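Local coordinates for macro domain-containing protein (Thermosipho africanus, PDB 7OMU), which joins a DarT-family domain to a macro domain in a single chain, with adenosine-5-diphosphoribose bound in a pocket of the macro-domain half, at residues R24-I29 with L85-R90; I109-W114 with A184-D189; S334-I339 with P370-Y375; E341-E346 with L379-Q384. The protein carries 1 engineered substitution. All blocks are in the same frame, centred on the assembly; numbering follows the deposited sequence.

Contact 1 of 4, residues R24-I29 with L85-R90; sequences RELYYI and LYFQPR
Tyr-27 and Tyr-86 face each other as a lone antiparallel hydrogen-bonded pair. Tyr-27 N donates to Tyr-86 O at 3.0 Å, and Tyr-86 N returns a bond to Tyr-27 O at 2.8 Å; both are bent, with N-H...O angles near 136°. Along the side chain of Tyr-27, CB comes first and sits 3.7 Å from both Tyr-86 O and Pro-89 CG. With chi1 at -56°, CG turns away from the carbonyl carbon, and the ring slips beneath the proline: Pro-89 CG lies over one face, 4.1 Å from the ring centroid, in a CH-pi contact. Pro-89 CD reaches CD2 at 3.5 Å. Further out, CE2 brings the ring edge to Phe-87 O, which lies near the ring plane. A tyrosine suits this place because its flat face accepts the rigid proline, while its weakly positive C-H edge can probably tolerate the nearby carbonyls.

This pair is where the edges of two sheets of the DarT-family domain meet. Strand 25-31 borders one sheet and strand 82-86 the other, and the next residues of 85-90 already leave the strand. On its far edge, strand 25-31 bonds to strand 107-113 through Leu-26 and Tyr-28.

Apolar side chains and rings fill in around the bridge. Leu-26 CD2 rests 3.5 Å from Phe-87 CD1, the two side chains lying alongside one another, and Leu-26 CB meets Leu-85 CB. Leu-85 CD2 packs on Tyr-28 CB, while the hydroxyl of Tyr-28 bonds to Lys-58. Past the bridge, Ile-29 CD1 reaches 3.7 Å to Tyr-86 CE2, and helix 92-99 covers that isoleucine with Leu-94 and Leu-97.

Contact 2 of 4, residues I109-W114 with A184-D189; sequences IVAVKW and AIYVSD
Ile-109 and Tyr-186 are joined by two backbone hydrogen bonds, N to O in each direction, as an antiparallel hydrogen-bonded pair. Tyr-186 N donates to Ile-109 O at 2.8 Å, and Ile-109 N donates to Tyr-186 O at 3.0 Å. Ile-109 O takes a second, softer contact from the CA-H of Ile-185, 3.5 Å away. Two residues on, Ala-111 N donates to Ala-184 O at 2.9 Å. Between them, Val-110 and Ile-185 form a non-hydrogen-bonded pair; their polar groups turn outward, Val-110 to Tyr-28 and Ile-185 to Pro-206, so each strand also serves a neighbour on its other edge.

Side chains alternate about the sheet. On one face Val-110 CG2 meets Ile-185 CG1 at 4.3 Å. On the other lie Ile-109, Ala-111, Ala-184 and Tyr-186. Tyr-186, with CG swung back beside its own backbone N (chi1 -69°), runs its ring along strand 109-113, and its edge comes to Ala-111 CB, 3.8 Å from CE2. Alanine is small enough to let the ring pass. The phenol end continues to Glu-25, whose OE1 hydrogen-bonds to Tyr-186 OH, and Phe-213 stacks on the ring. Beyond the pairing, Asp-189 serves as N-cap: its OD1 accepts from Val-192 N in the first turn of helix 190-200.

These two strands occupy the middle of a four-strand mixed sheet, 107-113 flanked by 25-31 and 182-187 by the parallel strand 207-209, while helix 190-200 covers the Ile-185 and Val-187 side with Leu-196.

Contact 3 of 4, residues S334-I339 with P370-Y375; sequences SGLRWI and PLMCRY
Leu-336 points toward helix 365-376 and makes the dense part of this contact. Its CB lies 3.8 Å from Tyr-375 CG, at the root of the ring, and its CD1 reaches 3.8 Å to both Leu-371 CG and Met-372 CA. One methyl thus settles between two successive residues of the facing helix, a fit for a branched side chain with no polar end to provide for. Leu-371 meets that methyl with its branch carbon CG rather than with a methyl tip.

The short segments run in nearly the same direction, 19° apart, with axes 9.8 Å from each other. Such side-by-side helices belong to the layered alpha/beta/alpha macro domain: helix 329-346 precedes strand 351-354 and helix 365-376 follows it, and Ile-339 on the first packs against Leu-315 and Phe-317 of strand 313-318.

Toward solvent the packing gives way to looser polar contacts. Arg-337 leaves the backbone with CG anti to N and folds at chi3, bringing its guanidinium beside the phenol. The two planes stand 89° apart, so the ring presents its edge, at CE1, to a guanidinium face. NH2 lies near the ring plane, and its bond to Tyr-375 OH is weak, 3.3 Å long and bent to 123°. A firmer partner of that hydroxyl is Glu-333. Tyr-375 CE2, on the other side of the ring, lies over a face of the Arg-374 guanidinium, toward its rim. Arg-374 also forms a long, weak ion pair with Glu-333; this carboxylate probably eases the proximity of the two arginines, whose NH2 atoms are 6.0 Å apart.

Contact 4 of 4, residues E341-E346 with L379-Q384; sequences ENYKKE and LEIPVQ
Tyr-343 CG and Ile-381 CG1 both take the position flanked by the backbone N and C: chi1 is 82° for the tyrosine and 52° for the isoleucine. The first sends the phenol ring off the helix to the connection at 379-381. The second extends the CG1 arm along that ring, where CD1 comes 3.7 Å from Tyr-343 CD2.

The ring is sandwiched. Leu-379 CG sits over the centre of one face, 4.0 Å from the centroid, as a CH-pi contact, while Lys-344 CG, from the same helix, lies over the opposite face nearer the rim. Leu-379 CD1 adds a 3.9 Å contact with Tyr-343 CD1. At the tip, Tyr-343 OH accepts a hydrogen bond from Glu-380 N, 3.0 Å long and fairly straight at 157°. Tyrosine combines both roles here: an apolar face for leucine, with isoleucine packed obliquely against the ring, and a hydroxyl that satisfies a loop amide.

Outside this, the contact becomes a surface one. Lys-344 bends at chi2 and sends its long chain past the phenol, so that NZ makes a weak salt bridge with Glu-380 OE2 at 3.5 Å. The flexible, charged pair suits an exposed rim, and the CG of Glu-380 also touches the tyrosine hydroxyl at 3.4 Å.

Leu-379 also packs on Ile-339 and Val-340 of helix 329-346. The last turns of that helix thus cover the loop of a beta-alpha-beta crossover, in which strand 351-354, helix 365-376 and the parallel strand 383-386 succeed one another within the macro domain.

In the fold
The contacts fall into two pairs at opposite sides of the chain's centre. Contacts 1 and 2 lie in the DarT-family half and are buried; they meet directly because strands 25-31 and 107-113 are neighbours. Strand pairing holds contact 2, while contact 1 has one bridge and relies more on side-chain packing. Contacts 3 and 4 belong to the macro-domain half, share helix 329-346 and touch where Ile-339 meets Leu-379. There side chains do the joining: both pack a tyrosine against leucine, then fade into charged groups toward solvent, contact 4 being the more exposed. The centres of contacts 1 and 2 lie 39 to 41 Å from those of contacts 3 and 4.

Contact 1 of 4, residues R24-I29 with L85-R90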
# COMPACT_ATOMS: atom_id res chain seq x y z
N ARG A 24 -7.48 -18.89 -0.60
CA ARG A 24 -7.26 -18.14 0.67
C ARG A 24 -6.07 -18.73 1.45
O ARG A 24 -5.92 -19.96 1.52
CB ARG A 24 -8.49 -18.09 1.58
CG ARG A 24 -8.26 -17.20 2.78
CD ARG A 24 -9.35 -17.21 3.82
NE ARG A 24 -9.58 -18.55 4.32
CZ ARG A 24 -10.72 -18.96 4.87
NH1 ARG A 24 -11.74 -18.12 4.97
NH2 ARG A 24 -10.85 -20.20 5.29
N GLU A 25 -5.26 -17.83 2.02
CA GLU A 25 -4.23 -18.08 3.07
C GLU A 25 -4.43 -17.07 4.20
O GLU A 25 -5.07 -16.04 3.96
CB GLU A 25 -2.83 -17.89 2.48
CG GLU A 25 -2.32 -19.07 1.68
CD GLU A 25 -1.02 -18.79 0.94
OE1 GLU A 25 -0.79 -17.61 0.57
OE2 GLU A 25 -0.23 -19.75 0.76
N LEU A 26 -3.90 -17.36 5.39
CA LEU A 26 -3.75 -16.37 6.49
C LEU A 26 -2.26 -16.03 6.62
O LEU A 26 -1.42 -16.80 6.13
CB LEU A 26 -4.32 -16.96 7.78
CG LEU A 26 -5.84 -17.15 7.79
CD1 LEU A 26 -6.25 -18.11 8.89
CD2 LEU A 26 -6.56 -15.83 7.97
N TYR A 27 -1.94 -14.89 7.24
CA TYR A 27 -0.61 -14.23 7.14
C TYR A 27 -0.15 -13.75 8.52
O TYR A 27 -0.92 -13.05 9.20
CB TYR A 27 -0.70 -13.07 6.15
CG TYR A 27 -1.19 -13.47 4.78
CD1 TYR A 27 -0.33 -14.01 3.84
CD2 TYR A 27 -2.52 -13.33 4.43
CE1 TYR A 27 -0.77 -14.40 2.59
CE2 TYR A 27 -2.98 -13.70 3.17
CZ TYR A 27 -2.10 -14.24 2.25
OH TYR A 27 -2.56 -14.62 1.02
N TYR A 28 1.07 -14.12 8.90
CA TYR A 28 1.76 -13.66 10.14
C TYR A 28 3.00 -12.87 9.73
O TYR A 28 3.89 -13.44 9.07
CB TYR A 28 2.11 -14.86 11.02
CG TYR A 28 2.83 -14.51 12.30
CD1 TYR A 28 2.16 -14.03 13.40
CD2 TYR A 28 4.20 -14.69 12.40
CE1 TYR A 28 2.82 -13.74 14.59
CE2 TYR A 28 4.88 -14.38 13.57
CZ TYR A 28 4.19 -13.91 14.67
OH TYR A 28 4.88 -13.62 15.81
N ILE A 29 3.03 -11.58 10.08
CA ILE A 29 4.18 -10.66 9.85
C ILE A 29 5.22 -10.93 10.95
O ILE A 29 4.81 -11.01 12.12
CB ILE A 29 3.73 -9.19 9.87
CG1 ILE A 29 2.67 -8.91 8.80
CG2 ILE A 29 4.92 -8.26 9.74
CD1 ILE A 29 1.89 -7.65 9.05
N LEU A 85 -3.08 -13.89 13.14
CA LEU A 85 -3.01 -14.22 11.69
C LEU A 85 -3.95 -13.29 10.92
O LEU A 85 -5.17 -13.50 11.00
CB LEU A 85 -3.41 -15.69 11.50
CG LEU A 85 -2.63 -16.70 12.33
CD1 LEU A 85 -3.04 -18.12 11.98
CD2 LEU A 85 -1.14 -16.52 12.15
N TYR A 86 -3.40 -12.31 10.21
CA TYR A 86 -4.16 -11.30 9.43
C TYR A 86 -4.76 -11.95 8.17
O TYR A 86 -4.11 -12.84 7.60
CB TYR A 86 -3.27 -10.13 9.00
CG TYR A 86 -2.72 -9.27 10.11
CD1 TYR A 86 -3.54 -8.39 10.80
CD2 TYR A 86 -1.38 -9.30 10.44
CE1 TYR A 86 -3.04 -7.58 11.81
CE2 TYR A 86 -0.86 -8.50 11.44
CZ TYR A 86 -1.70 -7.63 12.13
OH TYR A 86 -1.18 -6.85 13.12
N PHE A 87 -5.94 -11.50 7.75
CA PHE A 87 -6.54 -11.84 6.44
C PHE A 87 -5.86 -11.01 5.35
O PHE A 87 -5.76 -11.48 4.20
CB PHE A 87 -8.05 -11.56 6.44
CG PHE A 87 -8.83 -12.45 7.37
CD1 PHE A 87 -9.16 -13.74 7.00
CD2 PHE A 87 -9.20 -12.00 8.62
CE1 PHE A 87 -9.86 -14.56 7.86
CE2 PHE A 87 -9.90 -12.83 9.49
CZ PHE A 87 -10.23 -14.10 9.10
N GLN A 88 -5.45 -9.79 5.72
CA GLN A 88 -4.74 -8.84 4.85
C GLN A 88 -3.48 -8.35 5.57
O GLN A 88 -3.58 -7.56 6.50
CB GLN A 88 -5.66 -7.67 4.50
CG GLN A 88 -4.96 -6.54 3.76
CD GLN A 88 -4.40 -7.02 2.45
OE1 GLN A 88 -3.25 -7.46 2.35
NE2 GLN A 88 -5.24 -6.97 1.43
N PRO A 89 -2.28 -8.82 5.18
CA PRO A 89 -1.03 -8.35 5.79
C PRO A 89 -0.54 -6.99 5.27
O PRO A 89 0.19 -6.33 6.00
CB PRO A 89 -0.02 -9.45 5.42
CG PRO A 89 -0.54 -9.97 4.09
CD PRO A 89 -2.05 -9.86 4.16
N ARG A 90 -0.93 -6.61 4.05
CA ARG A 90 -0.60 -5.29 3.44
C ARG A 90 -1.52 -4.24 4.08
O ARG A 90 -2.47 -3.80 3.41
CB ARG A 90 -0.77 -5.36 1.92
CG ARG A 90 -0.21 -4.16 1.17
CD ARG A 90 -0.42 -4.34 -0.33
NE ARG A 90 -0.00 -3.18 -1.11
CZ ARG A 90 -0.70 -2.05 -1.22
NH1 ARG A 90 -1.85 -1.89 -0.59
NH2 ARG A 90 -0.23 -1.06 -1.97

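Contact 2 of 4, residues I109-W114 with A184-D189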
# COMPACT_ATOMS: atom_id res chain seq x y z
N ILE A 109 6.52 -12.34 5.66
CA ILE A 109 5.10 -12.68 5.92
C ILE A 109 4.96 -14.20 5.78
O ILE A 109 5.23 -14.72 4.69
CB ILE A 109 4.17 -11.88 4.99
CG1 ILE A 109 4.27 -10.38 5.28
CG2 ILE A 109 2.73 -12.36 5.09
CD1 ILE A 109 4.07 -9.50 4.07
N VAL A 110 4.63 -14.87 6.88
CA VAL A 110 4.49 -16.35 6.94
C VAL A 110 3.04 -16.68 6.60
O VAL A 110 2.15 -16.20 7.32
CB VAL A 110 4.90 -16.91 8.32
CG1 VAL A 110 4.72 -18.42 8.40
CG2 VAL A 110 6.33 -16.52 8.67
N ALA A 111 2.83 -17.44 5.53
CA ALA A 111 1.50 -17.87 5.06
C ALA A 111 1.06 -19.11 5.85
O ALA A 111 1.88 -20.04 6.01
CB ALA A 111 1.53 -18.15 3.58
N VAL A 112 -0.18 -19.11 6.34
CA VAL A 112 -0.82 -20.22 7.09
C VAL A 112 -2.04 -20.66 6.28
O VAL A 112 -2.75 -19.77 5.80
CB VAL A 112 -1.18 -19.76 8.51
CG1 VAL A 112 -1.93 -20.83 9.29
CG2 VAL A 112 0.04 -19.30 9.28
N LYS A 113 -2.26 -21.97 6.13
CA LYS A 113 -3.32 -22.54 5.26
C LYS A 113 -4.71 -22.16 5.79
O LYS A 113 -4.86 -22.08 7.02
CB LYS A 113 -3.20 -24.07 5.17
CG LYS A 113 -2.21 -24.57 4.13
CD LYS A 113 -2.34 -26.06 3.83
CE LYS A 113 -1.76 -26.95 4.92
NZ LYS A 113 -0.28 -26.86 4.97
N TRP A 114 -5.67 -21.94 4.89
CA TRP A 114 -7.12 -21.76 5.17
C TRP A 114 -7.55 -22.77 6.24
O TRP A 114 -8.37 -22.43 7.11
CB TRP A 114 -7.95 -21.90 3.88
CG TRP A 114 -8.21 -23.31 3.42
CD1 TRP A 114 -9.18 -24.16 3.88
CD2 TRP A 114 -7.52 -24.04 2.38
NE1 TRP A 114 -9.13 -25.36 3.22
CE2 TRP A 114 -8.12 -25.32 2.30
CE3 TRP A 114 -6.44 -23.75 1.53
CZ2 TRP A 114 -7.69 -26.29 1.39
CZ3 TRP A 114 -6.01 -24.71 0.64
CH2 TRP A 114 -6.63 -25.97 0.58
N ALA A 184 3.81 -21.23 2.95
CA ALA A 184 4.94 -20.56 2.28
C ALA A 184 5.39 -19.37 3.11
O ALA A 184 4.72 -19.06 4.11
CB ALA A 184 4.52 -20.13 0.89
N ILE A 185 6.48 -18.73 2.71
CA ILE A 185 6.98 -17.47 3.33
C ILE A 185 7.17 -16.45 2.20
O ILE A 185 7.90 -16.76 1.24
CB ILE A 185 8.27 -17.72 4.13
CG1 ILE A 185 8.01 -18.67 5.30
CG2 ILE A 185 8.89 -16.41 4.59
CD1 ILE A 185 9.01 -19.79 5.38
N TYR A 186 6.48 -15.31 2.31
CA TYR A 186 6.55 -14.19 1.35
C TYR A 186 7.66 -13.24 1.80
O TYR A 186 7.86 -13.07 3.02
CB TYR A 186 5.18 -13.52 1.20
CG TYR A 186 4.16 -14.38 0.52
CD1 TYR A 186 4.12 -14.51 -0.86
CD2 TYR A 186 3.23 -15.11 1.26
CE1 TYR A 186 3.19 -15.32 -1.49
CE2 TYR A 186 2.30 -15.92 0.64
CZ TYR A 186 2.27 -16.02 -0.74
OH TYR A 186 1.35 -16.82 -1.35
N VAL A 187 8.36 -12.66 0.83
CA VAL A 187 9.66 -11.96 1.01
C VAL A 187 9.77 -10.86 -0.05
O VAL A 187 9.16 -11.03 -1.12
CB VAL A 187 10.80 -13.00 0.91
CG1 VAL A 187 12.14 -12.35 0.67
CG2 VAL A 187 10.86 -13.87 2.15
N SER A 188 10.50 -9.79 0.24
CA SER A 188 10.50 -8.52 -0.54
C SER A 188 11.17 -8.67 -1.91
O SER A 188 10.66 -8.03 -2.86
CB SER A 188 11.13 -7.41 0.26
OG SER A 188 12.43 -7.78 0.70
N ASP A 189 12.27 -9.42 -2.04
CA ASP A 189 13.02 -9.54 -3.32
C ASP A 189 13.77 -10.87 -3.43
O ASP A 189 13.87 -11.59 -2.43
CB ASP A 189 13.98 -8.36 -3.52
CG ASP A 189 15.12 -8.30 -2.52
OD1 ASP A 189 15.98 -9.20 -2.56
OD2 ASP A 189 15.15 -7.36 -1.72

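Contact 3 of 4, residues S334-I339 with P370-Y375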
# COMPACT_ATOMS: atom_id res chain seq x y z
N SER A 334 0.69 21.51 -22.37
CA SER A 334 0.71 22.75 -21.54
C SER A 334 1.14 22.42 -20.10
O SER A 334 2.13 23.00 -19.64
CB SER A 334 -0.64 23.41 -21.55
OG SER A 334 -0.64 24.54 -20.69
N GLY A 335 0.40 21.53 -19.44
CA GLY A 335 0.65 21.13 -18.04
C GLY A 335 2.05 20.58 -17.85
O GLY A 335 2.67 20.90 -16.81
N LEU A 336 2.54 19.77 -18.79
CA LEU A 336 3.89 19.15 -18.73
C LEU A 336 4.95 20.25 -18.81
O LEU A 336 5.90 20.21 -18.01
CB LEU A 336 4.04 18.13 -19.86
CG LEU A 336 3.20 16.86 -19.70
CD1 LEU A 336 3.13 16.08 -21.00
CD2 LEU A 336 3.77 15.99 -18.58
N ARG A 337 4.78 21.20 -19.74
CA ARG A 337 5.65 22.40 -19.86
C ARG A 337 5.66 23.14 -18.52
O ARG A 337 6.76 23.47 -18.04
CB ARG A 337 5.16 23.32 -20.98
CG ARG A 337 5.93 24.63 -21.11
CD ARG A 337 5.69 25.35 -22.43
NE ARG A 337 6.04 24.53 -23.58
CZ ARG A 337 7.28 24.35 -24.05
NH1 ARG A 337 8.32 24.92 -23.47
NH2 ARG A 337 7.46 23.58 -25.11
N TRP A 338 4.48 23.36 -17.94
CA TRP A 338 4.33 24.02 -16.62
C TRP A 338 5.25 23.35 -15.61
O TRP A 338 6.02 24.07 -14.95
CB TRP A 338 2.87 24.02 -16.14
CG TRP A 338 2.67 24.83 -14.89
CD1 TRP A 338 2.27 26.13 -14.82
CD2 TRP A 338 2.90 24.41 -13.54
NE1 TRP A 338 2.22 26.54 -13.52
CE2 TRP A 338 2.60 25.51 -12.71
CE3 TRP A 338 3.32 23.21 -12.94
CZ2 TRP A 338 2.71 25.45 -11.32
CZ3 TRP A 338 3.43 23.15 -11.57
CH2 TRP A 338 3.13 24.26 -10.77
N ILE A 339 5.18 22.01 -15.51
CA ILE A 339 5.99 21.20 -14.56
C ILE A 339 7.47 21.49 -14.80
O ILE A 339 8.17 21.86 -13.84
CB ILE A 339 5.64 19.70 -14.69
CG1 ILE A 339 4.23 19.43 -14.17
CG2 ILE A 339 6.68 18.83 -13.99
CD1 ILE A 339 3.75 18.01 -14.38
N PRO A 370 5.04 8.89 -24.98
CA PRO A 370 6.14 9.68 -25.52
C PRO A 370 6.06 11.15 -25.07
O PRO A 370 7.04 11.66 -24.57
CB PRO A 370 5.97 9.53 -27.04
CG PRO A 370 5.30 8.19 -27.20
CD PRO A 370 4.34 8.12 -26.03
N LEU A 371 4.88 11.77 -25.21
CA LEU A 371 4.65 13.19 -24.84
C LEU A 371 5.13 13.44 -23.40
O LEU A 371 5.92 14.36 -23.20
CB LEU A 371 3.17 13.53 -25.01
CG LEU A 371 2.76 14.95 -24.62
CD1 LEU A 371 3.62 15.98 -25.33
CD2 LEU A 371 1.28 15.17 -24.90
N MET A 372 4.66 12.62 -22.45
CA MET A 372 4.99 12.75 -21.01
C MET A 372 6.50 12.59 -20.82
O MET A 372 7.09 13.40 -20.09
CB MET A 372 4.28 11.68 -20.18
CG MET A 372 2.80 11.90 -20.01
SD MET A 372 2.04 10.57 -19.05
CE MET A 372 2.54 11.04 -17.39
N CYS A 373 7.10 11.56 -21.44
CA CYS A 373 8.54 11.24 -21.30
C CYS A 373 9.38 12.40 -21.86
O CYS A 373 10.27 12.88 -21.14
CB CYS A 373 8.89 9.93 -22.00
SG CYS A 373 8.27 8.47 -21.13
N ARG A 374 9.06 12.83 -23.09
CA ARG A 374 9.70 13.99 -23.78
C ARG A 374 9.95 15.12 -22.78
O ARG A 374 11.07 15.65 -22.79
CB ARG A 374 8.80 14.53 -24.90
CG ARG A 374 8.94 13.82 -26.24
CD ARG A 374 8.02 14.46 -27.27
NE ARG A 374 8.15 15.92 -27.29
CZ ARG A 374 7.17 16.79 -27.54
NH1 ARG A 374 5.94 16.39 -27.81
NH2 ARG A 374 7.43 18.09 -27.50
N TYR A 375 8.95 15.47 -21.97
CA TYR A 375 8.99 16.64 -21.06
C TYR A 375 9.63 16.26 -19.72
O TYR A 375 10.52 17.00 -19.26
CB TYR A 375 7.58 17.21 -20.88
CG TYR A 375 7.15 18.12 -22.00
CD1 TYR A 375 7.50 19.46 -22.01
CD2 TYR A 375 6.42 17.63 -23.07
CE1 TYR A 375 7.13 20.30 -23.04
CE2 TYR A 375 6.05 18.46 -24.12
CZ TYR A 375 6.40 19.80 -24.11
OH TYR A 375 6.01 20.61 -25.14

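Contact 4 of 4, residues E341-E346 with L379-Q384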
# COMPACT_ATOMS: atom_id res chain seq x y z
N GLU A 341 8.95 23.98 -16.21
CA GLU A 341 9.29 25.41 -15.96
C GLU A 341 9.29 25.72 -14.45
O GLU A 341 10.05 26.61 -14.04
CB GLU A 341 8.32 26.32 -16.72
CG GLU A 341 8.54 26.29 -18.23
CD GLU A 341 7.51 27.02 -19.08
OE1 GLU A 341 6.38 27.25 -18.58
OE2 GLU A 341 7.83 27.35 -20.25
N ASN A 342 8.49 25.01 -13.65
CA ASN A 342 8.11 25.47 -12.28
C ASN A 342 8.56 24.51 -11.17
O ASN A 342 8.41 24.89 -9.99
CB ASN A 342 6.60 25.70 -12.20
CG ASN A 342 6.15 26.85 -13.08
OD1 ASN A 342 6.55 27.99 -12.87
ND2 ASN A 342 5.32 26.57 -14.06
N TYR A 343 9.09 23.33 -11.49
CA TYR A 343 9.48 22.33 -10.45
C TYR A 343 10.62 22.90 -9.60
O TYR A 343 10.64 22.66 -8.38
CB TYR A 343 9.80 20.97 -11.07
CG TYR A 343 11.18 20.80 -11.65
CD1 TYR A 343 11.45 21.16 -12.96
CD2 TYR A 343 12.20 20.23 -10.91
CE1 TYR A 343 12.71 20.99 -13.51
CE2 TYR A 343 13.46 20.05 -11.45
CZ TYR A 343 13.72 20.43 -12.75
OH TYR A 343 14.96 20.26 -13.29
N LYS A 344 11.52 23.67 -10.22
CA LYS A 344 12.62 24.40 -9.53
C LYS A 344 12.02 25.45 -8.58
O LYS A 344 12.16 25.28 -7.35
CB LYS A 344 13.56 25.03 -10.56
CG LYS A 344 14.32 24.05 -11.44
CD LYS A 344 15.50 23.37 -10.75
CE LYS A 344 16.58 22.94 -11.72
NZ LYS A 344 17.62 22.12 -11.05
N LYS A 345 11.36 26.48 -9.13
CA LYS A 345 10.69 27.57 -8.38
C LYS A 345 9.99 27.02 -7.13
O LYS A 345 10.27 27.52 -6.03
CB LYS A 345 9.59 28.23 -9.21
CG LYS A 345 10.03 29.14 -10.35
CD LYS A 345 8.85 29.94 -10.92
CE LYS A 345 8.85 30.07 -12.43
NZ LYS A 345 9.76 31.16 -12.87
N GLU A 346 9.09 26.05 -7.32
CA GLU A 346 8.05 25.64 -6.34
C GLU A 346 8.61 24.65 -5.31
O GLU A 346 7.93 24.40 -4.30
CB GLU A 346 6.85 25.02 -7.07
CG GLU A 346 6.11 26.01 -7.95
CD GLU A 346 5.03 26.84 -7.27
OE1 GLU A 346 4.84 26.70 -6.04
OE2 GLU A 346 4.37 27.62 -7.98
N LEU A 379 13.38 16.88 -16.29
CA LEU A 379 13.41 17.08 -14.81
C LEU A 379 14.70 16.51 -14.22
O LEU A 379 15.02 15.35 -14.54
CB LEU A 379 12.19 16.42 -14.16
CG LEU A 379 11.00 17.35 -13.92
CD1 LEU A 379 10.59 18.05 -15.20
CD2 LEU A 379 9.84 16.58 -13.31
N GLU A 380 15.38 17.29 -13.37
CA GLU A 380 16.63 16.89 -12.66
C GLU A 380 16.29 16.37 -11.26
O GLU A 380 17.11 16.56 -10.34
CB GLU A 380 17.60 18.08 -12.55
CG GLU A 380 17.92 18.76 -13.86
CD GLU A 380 18.96 19.86 -13.72
OE1 GLU A 380 20.04 19.58 -13.16
OE2 GLU A 380 18.69 21.01 -14.16
N ILE A 381 15.13 15.73 -11.11
CA ILE A 381 14.64 15.12 -9.83
C ILE A 381 14.08 13.74 -10.14
O ILE A 381 13.75 13.46 -11.30
CB ILE A 381 13.57 16.02 -9.17
CG1 ILE A 381 12.44 16.38 -10.15
CG2 ILE A 381 14.21 17.25 -8.56
CD1 ILE A 381 11.20 16.92 -9.48
N PRO A 382 13.94 12.83 -9.15
CA PRO A 382 13.27 11.55 -9.36
C PRO A 382 11.85 11.75 -9.90
O PRO A 382 11.14 12.59 -9.38
CB PRO A 382 13.24 10.90 -7.97
CG PRO A 382 14.36 11.58 -7.21
CD PRO A 382 14.42 12.99 -7.77
N VAL A 383 11.48 11.00 -10.94
CA VAL A 383 10.14 11.07 -11.59
C VAL A 383 9.66 9.65 -11.87
O VAL A 383 10.41 8.88 -12.51
CB VAL A 383 10.18 11.90 -12.89
CG1 VAL A 383 8.84 11.86 -13.61
CG2 VAL A 383 10.60 13.34 -12.63
N GLN A 384 8.45 9.32 -11.42
CA GLN A 384 7.79 8.02 -11.68
C GLN A 384 6.52 8.27 -12.49
O GLN A 384 5.57 8.86 -11.95
CB GLN A 384 7.50 7.31 -10.37
CG GLN A 384 8.76 6.98 -9.58
CD GLN A 384 8.47 6.16 -8.35
OE1 GLN A 384 7.37 6.19 -7.80
NE2 GLN A 384 9.47 5.41 -7.91